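Local coordinates for hypothetical 27.5 kDa protein in SPX19-GCR2 intergenic region (Saccharomyces cerevisiae, PDB 1JZT), which catalyses the epimerization of the R- and S-forms of NAD(P)HX, hydrated and damaged NAD(P)H, so that a dehydratase can repair both, at residues A[12-17]-A[228-233]; A[18-21]-A[27-30]; A[44-49]-A[214-219]. All coordinates share one frame; numbering follows the deposited sequence.

Interaction 1 (A[12-17]-A[228-233]); sequences AAEIDK and NKFGFE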
# COMPACT_ATOMS: atom_id res chain seq x y z
N ALA A 12 1.82 -16.38 4.12
CA ALA A 12 2.38 -15.09 3.75
C ALA A 12 3.51 -14.72 4.71
O ALA A 12 4.55 -14.19 4.30
CB ALA A 12 1.30 -14.02 3.77
N ALA A 13 3.30 -15.01 6.00
CA ALA A 13 4.30 -14.73 7.02
C ALA A 13 5.50 -15.65 6.82
O ALA A 13 6.65 -15.24 7.01
CB ALA A 13 3.70 -14.93 8.41
N GLU A 14 5.23 -16.90 6.44
CA GLU A 14 6.29 -17.88 6.20
C GLU A 14 7.12 -17.46 4.99
O GLU A 14 8.35 -17.59 4.99
CB GLU A 14 5.68 -19.26 5.95
CG GLU A 14 5.21 -19.97 7.22
CD GLU A 14 4.38 -21.20 6.93
OE1 GLU A 14 4.75 -21.99 6.03
OE2 GLU A 14 3.34 -21.39 7.61
N ILE A 15 6.46 -16.95 3.96
CA ILE A 15 7.16 -16.52 2.76
C ILE A 15 8.13 -15.40 3.11
O ILE A 15 9.32 -15.48 2.80
CB ILE A 15 6.17 -16.01 1.69
CG1 ILE A 15 5.40 -17.20 1.10
CG2 ILE A 15 6.92 -15.24 0.60
CD1 ILE A 15 4.30 -16.82 0.13
N ASP A 16 7.63 -14.37 3.76
CA ASP A 16 8.46 -13.24 4.17
C ASP A 16 9.63 -13.70 5.02
O ASP A 16 10.76 -13.23 4.85
CB ASP A 16 7.64 -12.23 4.95
CG ASP A 16 7.19 -11.07 4.10
OD1 ASP A 16 6.92 -11.28 2.90
OD2 ASP A 16 7.10 -9.94 4.63
N LYS A 17 9.36 -14.62 5.94
CA LYS A 17 10.40 -15.13 6.82
C LYS A 17 11.49 -15.82 6.00
O LYS A 17 12.67 -15.65 6.27
CB LYS A 17 9.81 -16.12 7.83
CG LYS A 17 10.85 -16.74 8.76
CD LYS A 17 10.23 -17.84 9.63
CE LYS A 17 11.32 -18.65 10.33
NZ LYS A 17 10.78 -19.78 11.15
N ASN A 228 5.65 -22.01 -6.55
CA ASN A 228 4.99 -23.31 -6.60
C ASN A 228 5.00 -23.99 -5.24
O ASN A 228 4.03 -24.64 -4.84
CB ASN A 228 5.66 -24.22 -7.64
CG ASN A 228 5.43 -23.74 -9.07
OD1 ASN A 228 4.64 -22.82 -9.31
ND2 ASN A 228 6.11 -24.36 -10.02
N LYS A 229 6.11 -23.85 -4.52
CA LYS A 229 6.24 -24.45 -3.19
C LYS A 229 5.15 -23.93 -2.26
O LYS A 229 4.70 -24.64 -1.36
CB LYS A 229 7.61 -24.13 -2.59
CG LYS A 229 7.77 -24.61 -1.16
CD LYS A 229 9.18 -24.44 -0.67
CE LYS A 229 9.49 -22.99 -0.33
NZ LYS A 229 10.88 -22.86 0.16
N PHE A 230 4.74 -22.69 -2.48
CA PHE A 230 3.72 -22.08 -1.65
C PHE A 230 2.33 -22.10 -2.26
O PHE A 230 1.44 -21.36 -1.83
CB PHE A 230 4.14 -20.65 -1.29
CG PHE A 230 5.13 -20.58 -0.17
CD1 PHE A 230 4.70 -20.68 1.15
CD2 PHE A 230 6.49 -20.42 -0.42
CE1 PHE A 230 5.61 -20.63 2.21
CE2 PHE A 230 7.41 -20.37 0.63
CZ PHE A 230 6.97 -20.47 1.94
N GLY A 231 2.15 -22.95 -3.26
CA GLY A 231 0.84 -23.09 -3.88
C GLY A 231 0.44 -22.14 -4.99
O GLY A 231 -0.72 -22.18 -5.42
N PHE A 232 1.34 -21.29 -5.47
CA PHE A 232 0.97 -20.39 -6.55
C PHE A 232 2.03 -20.31 -7.64
O PHE A 232 3.13 -20.83 -7.50
CB PHE A 232 0.64 -18.99 -6.02
CG PHE A 232 1.84 -18.22 -5.52
CD1 PHE A 232 2.41 -18.52 -4.29
CD2 PHE A 232 2.36 -17.17 -6.27
CE1 PHE A 232 3.49 -17.78 -3.81
CE2 PHE A 232 3.44 -16.42 -5.80
CZ PHE A 232 4.00 -16.72 -4.56
N GLU A 233 1.67 -19.66 -8.75
CA GLU A 233 2.59 -19.50 -9.87
C GLU A 233 3.04 -18.04 -9.93
O GLU A 233 2.25 -17.13 -9.68
CB GLU A 233 1.88 -19.87 -11.17
CG GLU A 233 2.81 -20.37 -12.26
CD GLU A 233 3.33 -21.77 -11.98
OE1 GLU A 233 2.51 -22.71 -11.97
OE2 GLU A 233 4.55 -21.92 -11.78
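A Schellman motif ends helix 224-229 and sets F230 against I15 of helix 9-19, joining the N-terminal helix of the chain to a helix from its far end. The evidence for the motif is twofold: G231 N bonds to N228 O at 3.0 Å, with F232 N paired to A227 O outside it, and G231 has a positive phi of 86°, at which a beta carbon would collide with the preceding carbonyl oxygen. F230 and F232, the residues flanking this glycine, both direct their side chains toward helix 9-19.

The central interaction is a CH-pi contact. I15 CG1 stands 3.4 Å from the centroid of the F230 ring and only 5° off its normal, so the methylene lies over the middle of the face instead of near one ring carbon. I15 places CG1 anti to its carbonyl carbon (chi1 -72°), and the extended continuation carries CD1 back along the phenyl group to 3.9 Å from F230 CG. The same methyl reaches F232 CE1 at 4.1 Å, bridging the two phenylalanines. E14 adds a looser touch, its CB lying 4.0 Å from F230 CE1. In the opposite segment F230 O lies in the plane of the F232 ring, at its edge.

F226, one turn earlier, touches I15 and also meets F230 edge-to-face. With an alanine here in place of F230, I15 CG1 would probably lose its aromatic face and a gap would open between the two helices. Also on helix 9-19, A12 and D16 touch F143, a predicted (6S)-NADPHX-binding residue. Overall, this is buried apolar helix packing centred on the aromatic residue just before the C-prime glycine of a Schellman motif.

Interaction 2 (A[18-21]-A[27-30]); sequences ELMG and TLQQ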
# COMPACT_ATOMS: atom_id res chain seq x y z
N GLU A 18 11.08 -16.60 5.01
CA GLU A 18 12.04 -17.30 4.18
C GLU A 18 12.81 -16.36 3.28
O GLU A 18 14.03 -16.47 3.15
CB GLU A 18 11.36 -18.38 3.34
CG GLU A 18 11.14 -19.68 4.08
CD GLU A 18 10.66 -20.79 3.18
OE1 GLU A 18 11.30 -21.02 2.12
OE2 GLU A 18 9.66 -21.46 3.53
N LEU A 19 12.11 -15.42 2.64
CA LEU A 19 12.76 -14.48 1.74
C LEU A 19 13.91 -13.73 2.41
O LEU A 19 14.97 -13.54 1.81
CB LEU A 19 11.76 -13.48 1.17
CG LEU A 19 10.76 -14.04 0.16
CD1 LEU A 19 9.81 -12.93 -0.31
CD2 LEU A 19 11.51 -14.62 -1.04
N MSE A 20 13.72 -13.32 3.66
CA MSE A 20 14.78 -12.60 4.34
C MSE A 20 15.63 -13.47 5.25
O MSE A 20 16.39 -12.97 6.08
CB MSE A 20 14.20 -11.40 5.08
CG MSE A 20 13.88 -10.25 4.12
SE MSE A 20 12.67 -8.94 4.83
CE MSE A 20 11.03 -9.96 4.66
N GLY A 21 15.51 -14.79 5.08
CA GLY A 21 16.30 -15.72 5.87
C GLY A 21 17.70 -15.84 5.29
O GLY A 21 17.95 -15.40 4.17
N THR A 27 17.13 -8.54 1.67
CA THR A 27 17.14 -7.60 2.78
C THR A 27 15.83 -6.83 2.78
O THR A 27 15.20 -6.65 1.73
CB THR A 27 18.29 -6.57 2.67
OG1 THR A 27 18.09 -5.74 1.52
CG2 THR A 27 19.63 -7.29 2.55
N LEU A 28 15.40 -6.39 3.96
CA LEU A 28 14.16 -5.64 4.08
C LEU A 28 14.22 -4.38 3.22
O LEU A 28 13.22 -3.98 2.61
CB LEU A 28 13.92 -5.23 5.54
CG LEU A 28 12.70 -4.33 5.78
CD1 LEU A 28 11.42 -5.09 5.43
CD2 LEU A 28 12.68 -3.88 7.24
N GLN A 29 15.40 -3.75 3.18
CA GLN A 29 15.58 -2.54 2.39
C GLN A 29 15.20 -2.75 0.93
O GLN A 29 14.50 -1.93 0.33
CB GLN A 29 17.04 -2.06 2.48
CG GLN A 29 17.46 -1.48 3.83
CD GLN A 29 17.84 -2.53 4.87
OE1 GLN A 29 17.94 -3.72 4.57
NE2 GLN A 29 18.07 -2.09 6.10
N GLN A 30 15.67 -3.85 0.34
CA GLN A 30 15.36 -4.15 -1.05
C GLN A 30 13.88 -4.42 -1.27
O GLN A 30 13.25 -3.81 -2.14
CB GLN A 30 16.13 -5.39 -1.52
CG GLN A 30 17.62 -5.20 -1.73
CD GLN A 30 18.31 -6.54 -1.92
OE1 GLN A 30 18.58 -7.24 -0.94
NE2 GLN A 30 18.56 -6.92 -3.17
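Helix 9-19 runs out between E18 and G21, and the first residue past its end, M20, meets T27 and L28 where helix 28-46 begins. E18 still belongs to the helix: its carbonyl O accepts from G21 N, the last residue of the segment, at 3.0 Å, while its carboxylate pairs with K229 through OE1 and its chain touches F226. L19 follows with a backbone hydrogen bond to F26 in the intervening loop and packs its side chain on F221 and F226, so it contributes little here.

M20 carries the contact. It is modelled as selenomethionine, with selenium in place of the natural sulfur. CG stands anti to the carbonyl carbon and lies 4.2 Å from T27 C, over the start of the second segment's backbone. SE then comes alongside L28, 3.7 Å from L28 CA and 4.0 Å from L28 CB. A bend at chi3 (-76°) turns the terminal methyl aside, leaving selenium to make the close approach.

Polar bonds within 27-30 order the helix start beside M20, probably steadying the backbone it meets. T27 OG1 accepts from Q30 N at 3.3 Å with an N-H...O angle of 160°, and the same hydroxyl donates to Q30 OE1 at 2.9 Å, lying in the carbonyl plane on a lone pair. T27 N donates to Q30 OE1 as well, at 3.3 Å and tilted 31° from that plane. One amide oxygen thus receives two donors from T27, which should restrain the glutamine end. The L28 side chain also lies close to that of N69, a predicted (6S)-NADPHX-binding residue. The partly exposed contact therefore couples a helix C-terminus to the N-terminus of the next helix, whose start is a capping box formed by T27 and Q30.

Interaction 3 (A[44-49]-A[214-219]); sequences CRQFPL and THYVGG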
# COMPACT_ATOMS: atom_id res chain seq x y z
N CYS A 44 0.28 5.81 -10.44
CA CYS A 44 0.58 6.54 -11.65
C CYS A 44 -0.20 5.97 -12.84
O CYS A 44 -0.67 6.71 -13.70
CB CYS A 44 2.09 6.49 -11.93
SG CYS A 44 2.65 7.35 -13.42
N ARG A 45 -0.35 4.65 -12.88
CA ARG A 45 -1.06 4.03 -13.99
C ARG A 45 -2.58 4.21 -13.90
O ARG A 45 -3.26 4.32 -14.92
CB ARG A 45 -0.71 2.54 -14.06
CG ARG A 45 -1.17 1.87 -15.34
CD ARG A 45 -0.39 0.60 -15.60
NE ARG A 45 1.03 0.85 -15.84
CZ ARG A 45 1.92 -0.11 -16.07
NH1 ARG A 45 1.53 -1.38 -16.09
NH2 ARG A 45 3.20 0.18 -16.29
N GLN A 46 -3.09 4.25 -12.67
CA GLN A 46 -4.52 4.42 -12.42
C GLN A 46 -4.92 5.89 -12.53
O GLN A 46 -6.05 6.21 -12.93
CB GLN A 46 -4.84 3.88 -11.01
CG GLN A 46 -6.31 3.66 -10.69
CD GLN A 46 -6.93 2.55 -11.53
OE1 GLN A 46 -6.28 1.57 -11.88
NE2 GLN A 46 -8.21 2.70 -11.84
N PHE A 47 -4.00 6.79 -12.20
CA PHE A 47 -4.29 8.23 -12.27
C PHE A 47 -3.23 8.98 -13.07
O PHE A 47 -2.52 9.84 -12.55
CB PHE A 47 -4.37 8.81 -10.85
CG PHE A 47 -5.38 8.14 -9.98
CD1 PHE A 47 -6.75 8.34 -10.18
CD2 PHE A 47 -4.98 7.30 -8.95
CE1 PHE A 47 -7.69 7.71 -9.36
CE2 PHE A 47 -5.91 6.67 -8.12
CZ PHE A 47 -7.27 6.88 -8.33
N PRO A 48 -3.12 8.68 -14.38
CA PRO A 48 -2.14 9.34 -15.25
C PRO A 48 -2.26 10.86 -15.21
O PRO A 48 -3.36 11.41 -15.15
CB PRO A 48 -2.46 8.75 -16.63
CG PRO A 48 -3.91 8.41 -16.54
CD PRO A 48 -4.03 7.82 -15.16
N LEU A 49 -1.12 11.53 -15.25
CA LEU A 49 -1.09 12.99 -15.20
C LEU A 49 -1.27 13.62 -16.58
O LEU A 49 -1.61 14.80 -16.68
CB LEU A 49 0.22 13.47 -14.57
CG LEU A 49 0.40 13.10 -13.10
CD1 LEU A 49 1.78 13.53 -12.64
CD2 LEU A 49 -0.67 13.77 -12.26
N THR A 214 -10.05 -1.88 -8.76
CA THR A 214 -9.11 -2.40 -9.74
C THR A 214 -8.05 -3.13 -8.91
O THR A 214 -7.58 -2.60 -7.90
CB THR A 214 -8.46 -1.27 -10.57
OG1 THR A 214 -9.47 -0.57 -11.30
CG2 THR A 214 -7.45 -1.85 -11.55
N HIS A 215 -7.68 -4.34 -9.32
CA HIS A 215 -6.71 -5.15 -8.58
C HIS A 215 -5.37 -5.32 -9.30
O HIS A 215 -5.31 -5.73 -10.47
CB HIS A 215 -7.31 -6.54 -8.29
CG HIS A 215 -6.55 -7.35 -7.28
ND1 HIS A 215 -6.77 -8.70 -7.11
CD2 HIS A 215 -5.60 -7.01 -6.38
CE1 HIS A 215 -5.99 -9.15 -6.14
NE2 HIS A 215 -5.27 -8.14 -5.68
N TYR A 216 -4.31 -4.98 -8.59
CA TYR A 216 -2.94 -5.10 -9.07
C TYR A 216 -2.15 -5.94 -8.08
O TYR A 216 -2.47 -5.99 -6.88
CB TYR A 216 -2.25 -3.73 -9.13
CG TYR A 216 -2.71 -2.78 -10.21
CD1 TYR A 216 -2.27 -2.91 -11.52
CD2 TYR A 216 -3.53 -1.69 -9.90
CE1 TYR A 216 -2.63 -1.98 -12.51
CE2 TYR A 216 -3.89 -0.76 -10.87
CZ TYR A 216 -3.43 -0.91 -12.17
OH TYR A 216 -3.77 0.02 -13.11
N VAL A 217 -1.12 -6.62 -8.57
CA VAL A 217 -0.23 -7.38 -7.70
C VAL A 217 1.15 -6.79 -7.96
O VAL A 217 1.48 -6.45 -9.10
CB VAL A 217 -0.22 -8.90 -8.02
CG1 VAL A 217 0.35 -9.17 -9.40
CG2 VAL A 217 0.58 -9.64 -6.95
N GLY A 218 1.95 -6.66 -6.91
CA GLY A 218 3.28 -6.09 -7.04
C GLY A 218 4.31 -6.87 -6.26
O GLY A 218 3.97 -7.82 -5.55
N GLY A 219 5.58 -6.48 -6.38
CA GLY A 219 6.64 -7.19 -5.68
C GLY A 219 7.17 -8.26 -6.62
O GLY A 219 6.96 -9.46 -6.40
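A chi1 of -166° swings Q46 CG clear of its own amide, and the bend at chi2 then brings OE1 to Y216, whose CB leaves the strand toward the helix, with CG anti to the carbonyl carbon, so that the hydroxyl ends beside OE1. The contact fits a Rossmann-like alpha/beta architecture: the last turn of helix 28-46 packs on strand 214-218, which lies in the sheet between strands 194-198 and 243-245.

One hydrogen bond joins the segments. Y216 OH donates to Q46 OE1 at 3.2 Å, a fairly long bond, with a C=O...O angle of 156°, so the hydroxyl approaches nearly end-on to the carbonyl and a little outside its plane. OE1 also stands 3.5 Å from Y216 CE2, at the ring edge and near the ring plane, while amide and phenol planes are turned 73° apart. The bond gives the hydroxyl of a buried tyrosine a polar partner on the more exposed helix end.

T214, two residues earlier on the same side of the strand, meets the other flank of the amide. Its OG1 lies 3.5 Å from Q46 NE2, a long separation, and its CG2 is 3.6 Å from Q46 OE1. The glutamine head therefore spans both strand residues, and V194 of the adjoining strand also touches Q46. R45 brings only its aliphatic part to the tyrosine; its guanidinium is engaged in a salt bridge from NH1 to D241.

Farther along, S38 OG of the same helix is hydrogen-bonded to G219 N, just past the strand, so helix 28-46 meets this strand region at two levels. Within the helix end, Q46 CG rests 4.0 Å above one face of the F47 ring, offset toward its rim; across the contact, R45 CG comes within 3.9 Å of Y216 OH.

Interaction 1 is buried and apolar, interaction 2 lies at the surface, and interaction 3 is partly buried and alone among them has a hydrogen bond between its segments. Interactions 1 and 2 share helix 9-19 and touch directly: K229 NZ forms a 2.7 Å salt bridge with E18 OE1, so charge borders the aromatic packing. Interactions 2 and 3 use opposite ends of helix 28-46, its capped start and its last turn, with centres about 24 Å apart. The first two contacts thus join helices to one another at the periphery, whereas 44-49 with 214-219 fixes a helix to the sheet, nearer the chain's centre.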